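Side-chain contact in hydrolase, isochorismatase family (Pseudomonas putida KT2440, PDB 4H17), which is a probable hydrolase of the isochorismatase family with a Rossmann-like fold, whose natural substrate is not established: residues Ala181-Ala184 with Asp185-Cys189. Residues are numbered along the deposited sequence; the frame is centred on the assembly and turned at random.
Sequences AVMA and DNFAC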
loop_
_atom_site.group_PDB
_atom_site.type_symbol
_atom_site.label_atom_id
_atom_site.label_comp_id
_atom_site.label_asym_id
_atom_site.label_seq_id
_atom_site.Cartn_x
_atom_site.Cartn_y
_atom_site.Cartn_z
ATOM N N ALA A 181 1.153 11.389 2.082
ATOM C CA ALA A 181 0.538 11.537 3.406
ATOM C C ALA A 181 0.355 10.164 4.084
ATOM O O ALA A 181 0.612 10.007 5.292
ATOM C CB ALA A 181 -0.783 12.299 3.315
ATOM N N VAL A 182 -0.110 9.199 3.297
ATOM C CA VAL A 182 -0.329 7.801 3.737
ATOM C C VAL A 182 0.993 7.152 4.188
ATOM O O VAL A 182 1.087 6.566 5.267
ATOM C CB VAL A 182 -1.017 6.996 2.604
ATOM C CG1 VAL A 182 -0.861 5.488 2.766
ATOM C CG2 VAL A 182 -2.476 7.419 2.474
HETATM N N MSE A 183 2.028 7.290 3.360
HETATM C CA MSE A 183 3.373 6.831 3.718
HETATM C C MSE A 183 3.874 7.471 4.998
HETATM O O MSE A 183 4.341 6.777 5.882
HETATM C CB MSE A 183 4.330 7.141 2.549
HETATM C CG MSE A 183 3.982 6.310 1.300
HETATM SE SE MSE A 183 4.537 4.476 1.488
HETATM C CE MSE A 183 2.804 3.677 1.725
ATOM N N ALA A 184 3.763 8.801 5.112
ATOM C CA ALA A 184 4.247 9.527 6.279
ATOM C C ALA A 184 3.489 9.130 7.552
ATOM O O ALA A 184 4.016 9.256 8.663
ATOM C CB ALA A 184 4.135 11.024 6.053
ATOM N N ASP A 185 2.262 8.688 7.412
ATOM C CA ASP A 185 1.467 8.316 8.587
ATOM C C ASP A 185 2.055 7.096 9.306
ATOM O O ASP A 185 2.022 7.041 10.541
ATOM C CB ASP A 185 0.019 8.035 8.152
ATOM C CG ASP A 185 -0.914 7.776 9.313
ATOM O OD1 ASP A 185 -0.772 8.494 10.320
ATOM O OD2 ASP A 185 -1.835 6.923 9.125
ATOM N N ASN A 186 2.515 6.098 8.556
ATOM C CA ASN A 186 2.788 4.789 9.143
ATOM C C ASN A 186 3.795 3.874 8.388
ATOM O O ASN A 186 3.951 2.701 8.761
ATOM C CB ASN A 186 1.454 4.045 9.247
ATOM C CG ASN A 186 1.429 3.004 10.349
ATOM O OD1 ASN A 186 2.093 3.142 11.365
ATOM N ND2 ASN A 186 0.620 1.975 10.151
ATOM N N PHE A 187 4.419 4.375 7.319
ATOM C CA PHE A 187 5.262 3.495 6.512
ATOM C C PHE A 187 6.648 4.039 6.186
ATOM O O PHE A 187 7.558 3.244 5.931
ATOM C CB PHE A 187 4.521 3.084 5.272
ATOM C CG PHE A 187 3.244 2.345 5.567
ATOM C CD1 PHE A 187 3.293 1.018 5.912
ATOM C CD2 PHE A 187 2.033 3.003 5.569
ATOM C CE1 PHE A 187 2.132 0.337 6.225
ATOM C CE2 PHE A 187 0.857 2.323 5.869
ATOM C CZ PHE A 187 0.930 0.985 6.199
ATOM N N ALA A 188 6.847 5.352 6.217
ATOM C CA ALA A 188 8.171 5.909 5.894
ATOM C C ALA A 188 8.309 7.307 6.399
ATOM O O ALA A 188 7.312 7.977 6.627
ATOM C CB ALA A 188 8.376 5.933 4.384
ATOM N N CYS A 189 9.544 7.748 6.605
ATOM C CA CYS A 189 9.847 9.193 6.599
ATOM C C CYS A 189 9.708 9.642 5.183
ATOM O O CYS A 189 10.157 8.948 4.264
ATOM C CB CYS A 189 11.257 9.448 7.108
ATOM S SG CYS A 189 11.388 9.240 8.895
HETATM O O HOH W 1 6.633 10.104 8.578
#
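Met183 and Phe187 make the tight, apolar part of this helix ending. The selenomethionine chain bends at chi2 and chi3, bringing its methyl CE to 4.0 Å from Phe187 CD2, and its SE comes equally near Phe187 CB; the two side chains cross at about a right angle. CE approaches the ring obliquely, whereas Val182 O lies in the ring plane at its edge, 3.7 Å from CD2. Phe187 CG is anti to its own carbonyl carbon (chi1 -60°), which sets that ring edge beside Val182 O. Arg142 of helix 133-146 makes a cation-pi contact with the ring. Backbone bonds hold this geometry: Met183 O accepts from Phe187 N at 2.8 Å and from Ala188 N at 2.9 Å, the first donor tilted 15° from the carbonyl plane and the second 44° out of it. Here helix 172-186 of the Rossmann-like fold turns into strand 189-191, an outermost strand of the chain's parallel sheet, and Met183 also packs on Leu153 of the adjoining strand. Ala184, partly exposed, marks the solvent side: a water donates to Ala184 O at 2.8 Å and to Ala188 O at 3.0 Å, bridging the turn, while Ala184 CA points its hydrogen at Ala188 O (3.5 Å). Asp185 directs its carboxylate away from the turn, where OD1 takes a hydrogen bond from Met8 N of the same chain and forms a salt bridge with Arg161 of the second subunit.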